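Local coordinates for arginine--tRNA ligase (Campylobacter jejuni, PDB 3FNR), which charges tRNA(Arg) with L-arginine at the expense of ATP, releasing AMP and diphosphate, as a monomeric class I aminoacyl-tRNA synthetase, at residues L197-Q201 and K202-K206; R216-Y219 and L220-D223; F55-T58 and L59-A63; L179-L182 and K183-G187; I83-L86 and G87-L91. The protein carries 1 engineered substitution. One frame throughout, in Å; residues are numbered along the deposited sequence.

Interaction 1. Residues L197-Q201 and K202-K206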
loop_
_atom_site.group_PDB
_atom_site.type_symbol
_atom_site.label_atom_id
_atom_site.label_comp_id
_atom_site.label_asym_id
_atom_site.label_seq_id
_atom_site.Cartn_x
_atom_site.Cartn_y
_atom_site.Cartn_z
ATOM N N LEU A 197 -4.104 -32.043 4.806
ATOM C CA LEU A 197 -3.057 -31.502 5.677
ATOM C C LEU A 197 -3.476 -31.682 7.137
ATOM O O LEU A 197 -4.581 -31.314 7.521
ATOM C CB LEU A 197 -2.806 -30.015 5.376
ATOM C CG LEU A 197 -1.856 -29.210 6.280
ATOM C CD1 LEU A 197 -0.391 -29.399 5.907
ATOM C CD2 LEU A 197 -2.217 -27.740 6.230
ATOM N N ALA A 198 -2.577 -32.228 7.951
ATOM C CA ALA A 198 -2.855 -32.498 9.362
ATOM C C ALA A 198 -2.643 -31.260 10.229
ATOM O O ALA A 198 -1.878 -31.289 11.193
ATOM C CB ALA A 198 -1.983 -33.650 9.852
ATOM N N SER A 199 -3.346 -30.182 9.894
ATOM C CA SER A 199 -3.084 -28.857 10.465
ATOM C C SER A 199 -3.515 -28.707 11.918
ATOM O O SER A 199 -2.956 -27.880 12.647
ATOM C CB SER A 199 -3.708 -27.759 9.596
ATOM O OG SER A 199 -5.033 -28.090 9.220
ATOM N N SER A 200 -4.478 -29.522 12.346
ATOM C CA SER A 200 -4.912 -29.542 13.748
ATOM C C SER A 200 -3.854 -30.104 14.713
ATOM O O SER A 200 -3.965 -29.930 15.927
ATOM C CB SER A 200 -6.218 -30.312 13.891
ATOM O OG SER A 200 -6.029 -31.662 13.520
ATOM N N GLN A 201 -2.831 -30.766 14.167
ATOM C CA GLN A 201 -1.667 -31.202 14.946
ATOM C C GLN A 201 -0.714 -30.035 15.224
ATOM O O GLN A 201 0.259 -30.178 15.972
ATOM C CB GLN A 201 -0.914 -32.332 14.226
ATOM C CG GLN A 201 -1.735 -33.612 13.994
ATOM C CD GLN A 201 -0.915 -34.762 13.407
ATOM O OE1 GLN A 201 0.319 -34.714 13.372
ATOM N NE2 GLN A 201 -1.606 -35.803 12.941
ATOM N N LYS A 202 -1.003 -28.889 14.608
ATOM C CA LYS A 202 -0.196 -27.675 14.721
ATOM C C LYS A 202 -1.041 -26.436 15.062
ATOM O O LYS A 202 -0.681 -25.312 14.704
ATOM C CB LYS A 202 0.586 -27.442 13.424
ATOM C CG LYS A 202 2.103 -27.502 13.547
ATOM C CD LYS A 202 2.658 -28.905 13.408
ATOM C CE LYS A 202 4.160 -28.899 13.656
ATOM N NZ LYS A 202 4.701 -30.247 13.969
ATOM N N GLY A 203 -2.169 -26.647 15.736
ATOM C CA GLY A 203 -2.944 -25.541 16.296
ATOM C C GLY A 203 -4.074 -24.964 15.462
ATOM O O GLY A 203 -4.693 -23.974 15.855
ATOM N N ASP A 204 -4.352 -25.568 14.314
ATOM C CA ASP A 204 -5.509 -25.171 13.518
ATOM C C ASP A 204 -6.753 -25.815 14.142
ATOM O O ASP A 204 -6.641 -26.785 14.893
ATOM C CB ASP A 204 -5.306 -25.599 12.061
ATOM C CG ASP A 204 -6.363 -25.054 11.113
ATOM O OD1 ASP A 204 -6.446 -25.574 9.985
ATOM O OD2 ASP A 204 -7.112 -24.122 11.471
ATOM N N GLU A 205 -7.921 -25.247 13.851
ATOM C CA GLU A 205 -9.211 -25.759 14.307
ATOM C C GLU A 205 -9.447 -27.206 13.855
ATOM O O GLU A 205 -9.768 -28.070 14.671
ATOM C CB GLU A 205 -10.329 -24.839 13.794
ATOM C CG GLU A 205 -11.752 -25.396 13.911
ATOM C CD GLU A 205 -12.776 -24.615 13.089
ATOM O OE1 GLU A 205 -13.992 -24.795 13.329
ATOM O OE2 GLU A 205 -12.376 -23.828 12.202
ATOM N N LYS A 206 -9.268 -27.451 12.560
ATOM C CA LYS A 206 -9.501 -28.760 11.947
ATOM C C LYS A 206 -8.549 -28.999 10.765
ATOM O O LYS A 206 -7.884 -28.074 10.296
ATOM C CB LYS A 206 -10.960 -28.881 11.485
ATOM C CG LYS A 206 -11.384 -27.840 10.457
ATOM C CD LYS A 206 -12.816 -28.049 10.001
ATOM C CE LYS A 206 -13.150 -27.114 8.844
ATOM N NZ LYS A 206 -14.528 -27.318 8.317
#

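Interaction 2. Residues R216-Y219 and L220-D223. With SO4 (sulfate ion), chain C.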
loop_
_atom_site.group_PDB
_atom_site.type_symbol
_atom_site.label_atom_id
_atom_site.label_comp_id
_atom_site.label_asym_id
_atom_site.label_seq_id
_atom_site.Cartn_x
_atom_site.Cartn_y
_atom_site.Cartn_z
ATOM N N ARG A 216 -7.278 -32.881 -8.186
ATOM C CA ARG A 216 -6.900 -31.482 -8.305
ATOM C C ARG A 216 -6.549 -30.844 -6.965
ATOM O O ARG A 216 -7.149 -31.162 -5.932
ATOM C CB ARG A 216 -7.987 -30.677 -9.023
ATOM C CG ARG A 216 -7.713 -30.491 -10.510
ATOM C CD ARG A 216 -8.578 -31.389 -11.382
ATOM N NE ARG A 216 -9.846 -30.746 -11.735
ATOM C CZ ARG A 216 -10.032 -29.965 -12.799
ATOM N NH1 ARG A 216 -9.033 -29.713 -13.639
ATOM N NH2 ARG A 216 -11.226 -29.429 -13.025
ATOM N N GLY A 217 -5.561 -29.954 -6.998
ATOM C CA GLY A 217 -5.187 -29.159 -5.833
ATOM C C GLY A 217 -6.259 -28.149 -5.469
ATOM O O GLY A 217 -6.969 -27.635 -6.341
ATOM N N THR A 218 -6.386 -27.875 -4.175
ATOM C CA THR A 218 -7.308 -26.857 -3.690
ATOM C C THR A 218 -6.670 -25.461 -3.745
ATOM O O THR A 218 -5.499 -25.326 -4.086
ATOM C CB THR A 218 -7.735 -27.160 -2.251
ATOM O OG1 THR A 218 -6.573 -27.247 -1.418
ATOM C CG2 THR A 218 -8.504 -28.467 -2.198
ATOM N N TYR A 219 -7.446 -24.431 -3.411
ATOM C CA TYR A 219 -6.901 -23.079 -3.244
ATOM C C TYR A 219 -5.849 -23.064 -2.141
ATOM O O TYR A 219 -4.836 -22.380 -2.261
ATOM C CB TYR A 219 -8.002 -22.054 -2.919
ATOM C CG TYR A 219 -9.038 -21.872 -4.006
ATOM C CD1 TYR A 219 -10.384 -22.162 -3.764
ATOM C CD2 TYR A 219 -8.679 -21.409 -5.277
ATOM C CE1 TYR A 219 -11.353 -22.002 -4.762
ATOM C CE2 TYR A 219 -9.638 -21.244 -6.285
ATOM C CZ TYR A 219 -10.973 -21.543 -6.019
ATOM O OH TYR A 219 -11.924 -21.381 -7.004
ATOM N N LEU A 220 -6.088 -23.832 -1.076
ATOM C CA LEU A 220 -5.120 -23.935 0.017
ATOM C C LEU A 220 -3.801 -24.515 -0.478
ATOM O O LEU A 220 -2.731 -23.982 -0.168
ATOM C CB LEU A 220 -5.675 -24.783 1.162
ATOM C CG LEU A 220 -4.776 -24.890 2.396
ATOM C CD1 LEU A 220 -4.644 -23.552 3.072
ATOM C CD2 LEU A 220 -5.333 -25.893 3.358
ATOM N N ALA A 221 -3.888 -25.583 -1.272
ATOM C CA ALA A 221 -2.710 -26.226 -1.871
ATOM C C ALA A 221 -1.876 -25.219 -2.655
ATOM O O ALA A 221 -0.675 -25.106 -2.435
ATOM C CB ALA A 221 -3.124 -27.391 -2.772
ATOM N N ALA A 222 -2.539 -24.479 -3.543
ATOM C CA ALA A 222 -1.922 -23.422 -4.346
ATOM C C ALA A 222 -1.240 -22.377 -3.464
ATOM O O ALA A 222 -0.135 -21.926 -3.765
ATOM C CB ALA A 222 -2.983 -22.756 -5.224
ATOM N N ASP A 223 -1.905 -22.022 -2.365
ATOM C CA ASP A 223 -1.396 -21.025 -1.423
ATOM C C ASP A 223 -0.153 -21.521 -0.688
ATOM O O ASP A 223 0.822 -20.775 -0.537
ATOM C CB ASP A 223 -2.499 -20.622 -0.438
ATOM C CG ASP A 223 -2.356 -19.184 0.059
ATOM O OD1 ASP A 223 -1.491 -18.432 -0.455
ATOM O OD2 ASP A 223 -3.119 -18.802 0.973
HETATM S S SO4 C . -11.209 -25.638 -3.527
HETATM O O1 SO4 C . -10.241 -25.364 -4.585
HETATM O O2 SO4 C . -12.471 -25.004 -3.891
HETATM O O3 SO4 C . -11.407 -27.080 -3.396
HETATM O O4 SO4 C . -10.743 -25.091 -2.256
#

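Interaction 3. Residues F55-T58 and L59-A63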
loop_
_atom_site.group_PDB
_atom_site.type_symbol
_atom_site.label_atom_id
_atom_site.label_comp_id
_atom_site.label_asym_id
_atom_site.label_seq_id
_atom_site.Cartn_x
_atom_site.Cartn_y
_atom_site.Cartn_z
ATOM N N PHE A 55 -1.028 1.077 2.877
ATOM C CA PHE A 55 -0.204 0.605 3.992
ATOM C C PHE A 55 1.086 -0.068 3.507
ATOM O O PHE A 55 2.174 0.238 4.004
ATOM C CB PHE A 55 -1.000 -0.335 4.912
ATOM C CG PHE A 55 -0.300 -0.664 6.214
ATOM C CD1 PHE A 55 -0.558 0.084 7.364
ATOM C CD2 PHE A 55 0.596 -1.738 6.297
ATOM C CE1 PHE A 55 0.080 -0.225 8.575
ATOM C CE2 PHE A 55 1.245 -2.047 7.508
ATOM C CZ PHE A 55 0.984 -1.289 8.640
ATOM N N GLY A 56 0.973 -0.970 2.534
ATOM C CA GLY A 56 2.141 -1.735 2.072
ATOM C C GLY A 56 3.190 -0.901 1.369
ATOM O O GLY A 56 4.398 -1.140 1.518
ATOM N N ASP A 57 2.740 0.084 0.603
ATOM C CA ASP A 57 3.685 0.922 -0.131
ATOM C C ASP A 57 4.400 1.855 0.831
ATOM O O ASP A 57 5.605 2.078 0.705
ATOM C CB ASP A 57 2.999 1.725 -1.233
ATOM C CG ASP A 57 3.998 2.472 -2.092
ATOM O OD1 ASP A 57 3.942 3.718 -2.128
ATOM O OD2 ASP A 57 4.874 1.810 -2.691
ATOM N N THR A 58 3.660 2.376 1.810
ATOM C CA THR A 58 4.268 3.241 2.807
ATOM C C THR A 58 5.270 2.422 3.615
ATOM O O THR A 58 6.414 2.832 3.757
ATOM C CB THR A 58 3.216 3.929 3.700
ATOM O OG1 THR A 58 2.239 4.566 2.867
ATOM C CG2 THR A 58 3.859 4.986 4.564
ATOM N N LEU A 59 4.864 1.237 4.076
ATOM C CA LEU A 59 5.783 0.299 4.752
ATOM C C LEU A 59 7.068 0.068 3.951
ATOM O O LEU A 59 8.171 0.142 4.498
ATOM C CB LEU A 59 5.107 -1.059 4.962
ATOM C CG LEU A 59 5.174 -1.831 6.287
ATOM C CD1 LEU A 59 5.273 -3.299 5.975
ATOM C CD2 LEU A 59 6.298 -1.405 7.237
ATOM N N THR A 60 6.904 -0.215 2.658
ATOM C CA THR A 60 8.025 -0.429 1.750
ATOM C C THR A 60 8.957 0.773 1.682
ATOM O O THR A 60 10.165 0.627 1.887
ATOM C CB THR A 60 7.532 -0.764 0.329
ATOM O OG1 THR A 60 6.611 -1.854 0.401
ATOM C CG2 THR A 60 8.691 -1.160 -0.549
ATOM N N ARG A 61 8.389 1.952 1.412
ATOM C CA ARG A 61 9.165 3.193 1.315
ATOM C C ARG A 61 9.898 3.473 2.616
ATOM O O ARG A 61 11.049 3.912 2.608
ATOM C CB ARG A 61 8.245 4.370 0.996
ATOM C CG ARG A 61 7.715 4.420 -0.425
ATOM C CD ARG A 61 6.662 5.516 -0.530
ATOM N NE ARG A 61 6.014 5.579 -1.838
ATOM C CZ ARG A 61 6.431 6.343 -2.843
ATOM N NH1 ARG A 61 7.509 7.109 -2.699
ATOM N NH2 ARG A 61 5.766 6.342 -3.992
ATOM N N LEU A 62 9.221 3.211 3.730
ATOM C CA LEU A 62 9.789 3.435 5.046
ATOM C C LEU A 62 10.926 2.460 5.333
ATOM O O LEU A 62 12.022 2.877 5.726
ATOM C CB LEU A 62 8.701 3.372 6.120
ATOM C CG LEU A 62 9.104 3.604 7.579
ATOM C CD1 LEU A 62 9.805 4.946 7.794
ATOM C CD2 LEU A 62 7.868 3.514 8.413
ATOM N N ALA A 63 10.679 1.173 5.102
ATOM C CA ALA A 63 11.729 0.166 5.247
ATOM C C ALA A 63 12.988 0.490 4.440
ATOM O O ALA A 63 14.098 0.402 4.964
ATOM C CB ALA A 63 11.209 -1.170 4.866
#

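Interaction 4. Residues L179-L182 and K183-G187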
loop_
_atom_site.group_PDB
_atom_site.type_symbol
_atom_site.label_atom_id
_atom_site.label_comp_id
_atom_site.label_asym_id
_atom_site.label_seq_id
_atom_site.Cartn_x
_atom_site.Cartn_y
_atom_site.Cartn_z
ATOM N N LEU A 179 3.998 -31.466 -1.789
ATOM C CA LEU A 179 3.447 -32.691 -1.222
ATOM C C LEU A 179 4.541 -33.529 -0.568
ATOM O O LEU A 179 4.419 -33.928 0.594
ATOM C CB LEU A 179 2.699 -33.496 -2.287
ATOM C CG LEU A 179 1.448 -32.838 -2.887
ATOM C CD1 LEU A 179 0.843 -33.710 -3.967
ATOM C CD2 LEU A 179 0.416 -32.521 -1.823
ATOM N N GLU A 180 5.630 -33.728 -1.304
ATOM C CA GLU A 180 6.784 -34.467 -0.815
ATOM C C GLU A 180 7.366 -33.893 0.471
ATOM O O GLU A 180 7.569 -34.630 1.439
ATOM C CB GLU A 180 7.848 -34.595 -1.907
ATOM C CG GLU A 180 7.514 -35.695 -2.908
ATOM C CD GLU A 180 7.540 -37.075 -2.263
ATOM O OE1 GLU A 180 6.471 -37.557 -1.820
ATOM O OE2 GLU A 180 8.640 -37.664 -2.171
ATOM N N SER A 181 7.603 -32.581 0.481
ATOM C CA SER A 181 8.174 -31.904 1.649
ATOM C C SER A 181 7.240 -32.005 2.850
ATOM O O SER A 181 7.690 -32.250 3.968
ATOM C CB SER A 181 8.510 -30.446 1.328
ATOM O OG SER A 181 9.031 -29.768 2.463
ATOM N N LEU A 182 5.943 -31.849 2.596
ATOM C CA LEU A 182 4.904 -32.058 3.605
ATOM C C LEU A 182 4.915 -33.476 4.188
ATOM O O LEU A 182 4.717 -33.649 5.392
ATOM C CB LEU A 182 3.526 -31.767 3.000
ATOM C CG LEU A 182 2.643 -30.545 3.289
ATOM C CD1 LEU A 182 3.343 -29.372 3.960
ATOM C CD2 LEU A 182 1.934 -30.105 2.019
ATOM N N LYS A 183 5.129 -34.482 3.337
ATOM C CA LYS A 183 5.192 -35.869 3.804
ATOM C C LYS A 183 6.456 -36.139 4.620
ATOM O O LYS A 183 6.408 -36.858 5.615
ATOM C CB LYS A 183 5.078 -36.875 2.654
ATOM C CG LYS A 183 4.576 -38.239 3.112
ATOM C CD LYS A 183 5.044 -39.360 2.214
ATOM C CE LYS A 183 4.924 -40.720 2.911
ATOM N NZ LYS A 183 3.509 -41.098 3.211
ATOM N N GLU A 184 7.571 -35.537 4.210
ATOM C CA GLU A 184 8.840 -35.636 4.936
ATOM C C GLU A 184 8.774 -35.087 6.374
ATOM O O GLU A 184 9.637 -35.396 7.195
ATOM C CB GLU A 184 9.970 -34.969 4.139
ATOM C CG GLU A 184 10.438 -35.799 2.932
ATOM C CD GLU A 184 11.238 -35.001 1.895
ATOM O OE1 GLU A 184 11.226 -35.405 0.701
ATOM O OE2 GLU A 184 11.875 -33.985 2.267
ATOM N N HIS A 185 7.748 -34.282 6.659
ATOM C CA HIS A 185 7.473 -33.740 8.000
ATOM C C HIS A 185 6.182 -34.310 8.587
ATOM O O HIS A 185 5.688 -33.816 9.609
ATOM C CB HIS A 185 7.384 -32.210 7.952
ATOM C CG HIS A 185 8.658 -31.546 7.539
ATOM N ND1 HIS A 185 8.956 -31.259 6.222
ATOM C CD2 HIS A 185 9.718 -31.123 8.267
ATOM C CE1 HIS A 185 10.148 -30.689 6.157
ATOM N NE2 HIS A 185 10.630 -30.592 7.384
ATOM N N LYS A 186 5.652 -35.339 7.921
ATOM C CA LYS A 186 4.442 -36.076 8.320
ATOM C C LYS A 186 3.193 -35.196 8.365
ATOM O O LYS A 186 2.314 -35.378 9.212
ATOM C CB LYS A 186 4.647 -36.830 9.647
ATOM C CG LYS A 186 5.759 -37.870 9.633
ATOM C CD LYS A 186 6.050 -38.344 11.043
ATOM C CE LYS A 186 7.077 -39.471 11.080
ATOM N NZ LYS A 186 7.287 -39.978 12.477
ATOM N N GLY A 187 3.113 -34.259 7.427
ATOM C CA GLY A 187 2.053 -33.271 7.424
ATOM C C GLY A 187 0.845 -33.622 6.598
ATOM O O GLY A 187 -0.155 -32.914 6.641
#

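Interaction 5. Residues I83-L86 and G87-L91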
loop_
_atom_site.group_PDB
_atom_site.type_symbol
_atom_site.label_atom_id
_atom_site.label_comp_id
_atom_site.label_asym_id
_atom_site.label_seq_id
_atom_site.Cartn_x
_atom_site.Cartn_y
_atom_site.Cartn_z
ATOM N N ILE A 83 -9.731 -17.299 -14.486
ATOM C CA ILE A 83 -9.988 -16.195 -15.416
ATOM C C ILE A 83 -10.999 -16.516 -16.520
ATOM O O ILE A 83 -11.261 -15.664 -17.378
ATOM C CB ILE A 83 -8.678 -15.690 -16.092
ATOM C CG1 ILE A 83 -8.096 -16.765 -17.024
ATOM C CG2 ILE A 83 -7.670 -15.198 -15.038
ATOM C CD1 ILE A 83 -6.954 -16.289 -17.916
ATOM N N TYR A 84 -11.551 -17.732 -16.500
ATOM C CA TYR A 84 -12.520 -18.175 -17.512
ATOM C C TYR A 84 -13.724 -17.239 -17.594
ATOM O O TYR A 84 -14.085 -16.793 -18.688
ATOM C CB TYR A 84 -12.976 -19.622 -17.257
ATOM C CG TYR A 84 -13.855 -20.209 -18.353
ATOM C CD1 TYR A 84 -13.292 -20.736 -19.522
ATOM C CD2 TYR A 84 -15.248 -20.245 -18.220
ATOM C CE1 TYR A 84 -14.094 -21.281 -20.532
ATOM C CE2 TYR A 84 -16.057 -20.781 -19.225
ATOM C CZ TYR A 84 -15.474 -21.296 -20.377
ATOM O OH TYR A 84 -16.271 -21.828 -21.367
ATOM N N LEU A 85 -14.309 -16.928 -16.433
ATOM C CA LEU A 85 -15.471 -16.042 -16.330
ATOM C C LEU A 85 -15.223 -14.650 -16.932
ATOM O O LEU A 85 -16.131 -14.056 -17.512
ATOM C CB LEU A 85 -15.926 -15.906 -14.868
ATOM C CG LEU A 85 -17.416 -16.046 -14.510
ATOM C CD1 LEU A 85 -17.685 -15.653 -13.059
ATOM C CD2 LEU A 85 -18.348 -15.280 -15.440
ATOM N N LEU A 86 -14.002 -14.140 -16.791
ATOM C CA LEU A 86 -13.623 -12.875 -17.421
ATOM C C LEU A 86 -13.675 -12.966 -18.955
ATOM O O LEU A 86 -14.154 -12.045 -19.611
ATOM C CB LEU A 86 -12.236 -12.426 -16.951
ATOM C CG LEU A 86 -11.697 -11.112 -17.513
ATOM C CD1 LEU A 86 -12.412 -9.920 -16.870
ATOM C CD2 LEU A 86 -10.187 -11.033 -17.315
ATOM N N GLY A 87 -13.186 -14.074 -19.512
ATOM C CA GLY A 87 -13.284 -14.330 -20.953
ATOM C C GLY A 87 -14.728 -14.503 -21.392
ATOM O O GLY A 87 -15.126 -14.016 -22.455
ATOM N N LEU A 88 -15.509 -15.186 -20.554
ATOM C CA LEU A 88 -16.937 -15.399 -20.781
ATOM C C LEU A 88 -17.713 -14.089 -20.816
ATOM O O LEU A 88 -18.523 -13.867 -21.717
ATOM C CB LEU A 88 -17.519 -16.307 -19.693
ATOM C CG LEU A 88 -18.994 -16.705 -19.822
ATOM C CD1 LEU A 88 -19.206 -17.674 -20.982
ATOM C CD2 LEU A 88 -19.502 -17.310 -18.528
ATOM N N SER A 89 -17.443 -13.228 -19.836
ATOM C CA SER A 89 -18.156 -11.963 -19.661
ATOM C C SER A 89 -17.928 -10.982 -20.803
ATOM O O SER A 89 -18.855 -10.278 -21.201
ATOM C CB SER A 89 -17.770 -11.319 -18.328
ATOM O OG SER A 89 -18.045 -12.198 -17.246
ATOM N N ILE A 90 -16.700 -10.940 -21.319
ATOM C CA ILE A 90 -16.342 -10.090 -22.468
ATOM C C ILE A 90 -17.061 -10.533 -23.735
ATOM O O ILE A 90 -17.590 -9.697 -24.479
ATOM C CB ILE A 90 -14.817 -10.081 -22.719
ATOM C CG1 ILE A 90 -14.111 -9.371 -21.571
ATOM C CG2 ILE A 90 -14.447 -9.380 -24.047
ATOM C CD1 ILE A 90 -12.672 -9.721 -21.488
ATOM N N LEU A 91 -17.072 -11.847 -23.963
ATOM C CA LEU A 91 -17.814 -12.466 -25.064
ATOM C C LEU A 91 -19.293 -12.067 -25.043
ATOM O O LEU A 91 -19.858 -11.690 -26.075
ATOM C CB LEU A 91 -17.685 -13.994 -25.000
ATOM C CG LEU A 91 -18.550 -14.801 -25.978
ATOM C CD1 LEU A 91 -17.877 -14.866 -27.330
ATOM C CD2 LEU A 91 -18.840 -16.197 -25.451
#

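Interaction 1. Residues L197-Q201 and K202-K206
With chi1 of S199 at 46°, its OG is lodged between the backbone N and the carbonyl carbon, while chi1 of D204, at -172°, turns the carboxylate back toward the start of the turn. Together these rotations bring S199 OG to 3.0 Å from D204 OD1. The same hydroxyl also lies 3.0 Å from K206 O, and because it has one proton for two acceptors, the hydrogen bond may go to either. The backbone offers the converse one group away. S199 O receives K202 N at 2.9 Å and D204 N at 3.2 Å, the two donors approaching from opposite faces of the carbonyl plane and neither lying on a lone pair. S200 joins through CA, whose C-H points at D204 O over 3.4 Å, and its OG bonds to D207. G203 takes the chain round with a positive phi of 93°, a backbone conformation readily open to glycine. The result is a compact 3-10 turn joining strands 194-197 and 208-211 of a small antiparallel sheet. D204 OD1 also forms a salt bridge with NE of R208, on the second of those strands. Such a partner should favour an ionised carboxylate, and the serine proton, whichever acceptor it takes, would ease the crowding of D204 OD1 against K206 O, 2.9 Å away.

Interaction 2. Residues R216-Y219 and L220-D223
T218 meets A221 in a textbook N-cap, the threonine standing just before helix 219-231 and its side chain accepting from a backbone N-H of the first turn. Its atoms can be followed outward. CB faces the bound sulfate, 3.7 Å from O4 of that ion. There the side chain forks: the hydroxyl turns to the helix and the methyl to the anion. Chi1 of 57° places OG1 over the opening turn, where it takes A221 N at 3.2 Å with an N-H...O angle of 162°. Its own proton goes toward strand 208-211, where V209 O, the stronger partner, and I210 O are both within hydrogen-bonding reach, so that a single polar atom ties the start of the helix to the neighbouring sheet. CG2, the other tip, rests 3.4 Å from SO4 O3.

The backbone then settles into regular helix, with A222 N reaching T218 O at 3.1 Å and D223 N reaching Y219 O at 3.0 Å. L220 turns its side chain away from the preceding residues, onto strand 208-211 and helix 250-258, whereas D223 finds its main polar partner in Y249. The sulfate, probably acquired from the crystallisation liquor, occupies the position in which a helix N-terminus would be expected to attract an anion. Its O1 lies over one face of the Y219 ring, off-centre toward the rim and 3.3 Å from CD1, and the same oxygen accepts a bent hydrogen bond from Y219 N at 3.2 Å.

Interaction 3. Residues F55-T58 and L59-A63
Helix 50-65, which follows the 'HIGH' signature and links parallel strands 31-35 and 69-76, is bound together here by a charged pair one turn apart, D57 and R61. R61 NE donates to D57 OD1 at 2.8 Å with an N-H...O angle of 169°, a nearly straight hydrogen bond within a salt bridge. The carboxylate and guanidinium planes stand 88° apart: OD1 lies at the guanidinium edge, in its plane, but is met on its syn side from somewhat outside the carboxylate plane. Chi1 of D57, -174°, brings the acid forward to the next turn, and the arginine chain runs extended from CG to NE to meet it. A second arginine, R309, forms a salt bridge with the same OD1, so one buried oxygen is shared by two cations, which should favour the ionised acid. R61 NH2 is separately occupied by K159 O.

T60 illustrates double use of a carbonyl. Its OG1 gives a short hydrogen bond of 2.6 Å to G56 O, and its own N reaches that oxygen at 2.9 Å from the opposite face of the carbonyl plane. Round the helix the contact turns apolar: CE2 of F55 approaches CG of L59 obliquely at 4.1 Å. L59 and T60 both touch F70 of strand 69-76, while L59 and L62 also meet helix 383-393 of the DALR anticodon-binding domain. Helix 50-65 is thus the crossover helix between strands 31-35 and 69-76, a beta-alpha-beta unit of the Rossmann-like class I catalytic core.

Interaction 4. Residues L179-L182 and K183-G187
L182 and G187 form the tight side of this contact, where helix 175-184 runs out and the chain turns toward strand 188-191. G187 N turns back to donate to L182 O at 2.7 Å with an N-H...O angle of 159°. Inside that loop K186 N returns to K183 O at 2.9 Å, and K186 itself carries the positive phi, 61°, that reverses the chain. The L182 side chain leads in the other direction, packing on F259, L260 and I188.

The H185 ring bonds to the neighbouring carbonyl. Chi1 of -63° swings its imidazole beside the backbone N, from where ND1 donates to S181 O at 2.8 Å. The carbonyl oxygen lies near the ring plane, at the edge, although the donor is tilted out of the carbonyl plane. Since a carbonyl can only accept, ND1 should carry a proton. The backbone N of H185 adds weak bonds to S181 O and L182 O, a sign that the regular helical pattern is giving way.

The outer, solvent-facing side is looser. E180 and E184 are one turn apart, with E180 OE2 and E184 OE1 4.5 Å from each other; these like charges would probably repel mildly. E184 keeps close to the backbone, its CG 3.4 Å from E180 O; the amine of K183 leads away. The nested pair of backbone bonds, 6→1 round 5→2, with K186 as the positive-phi C-prime residue, is the signature of a Schellman motif ending an alpha-helix.

Interaction 5. Residues I83-L86 and G87-L91
Backbone hydrogen bonding sets the frame in which S89 meets L85, in the first half and middle of helix 80-98. L88 N reaches Y84 O at 2.8 Å, in the carbonyl plane, whereas G87 N stands farther from I83 O, at 3.3 Å. The slack bond falls near a kink, since the N atoms of L85 and L86 lack partners in the preceding turn.

Side chain to backbone, the polar contact is made by the S89 hydroxyl. Chi1 of -57° lays OG beside its own N, and both atoms converge on L85 O, OG at 2.7 Å and N at 2.8 Å. They arrive from opposite faces of the carbonyl plane, so the serine grips one oxygen twice. OG is not exhausted by this: it also accepts from the backbone N of Y110, in a nearby loop, which fixes the loop to the helix through one buried oxygen.

Apolar contacts complete the account on two flanks. L85 CD2 touches L88 CD2 at 3.9 Å and lies 3.6 Å from S89 OG. On the other flank the I90 branch doubles back: its CD1 comes within 3.3 Å of L86 O and 4.3 Å from L86 CG, and beyond L86 it touches L118 and A122 of helix 113-126 and A143 of helix 136-157. The pattern is that of an alpha-helix built into the helical insertion which, in this catalytic domain, separates parallel strands 69-76 and 165-167.

Overall arrangement
All five contacts are local and fall within the catalytic domain, yet they lie in different parts of it. Interactions 1 and 4 belong to one small subregion: A198 N lies 2.8 Å from G187 O, a probable hydrogen bond, and L197 CD1 packs against L182 CG at 4.2 Å. Interaction 2 sits beside them without touching, its nearest atoms about 5 Å from interaction 1 and about 6 Å from interaction 4. Interaction 5, in the helical insertion, comes within about 9 Å of interaction 2 at the nearest atoms. Interaction 3 stands apart, about 33 Å from interaction 1 between centres, on the core helix that follows the 'HIGH' signature of the catalytic core.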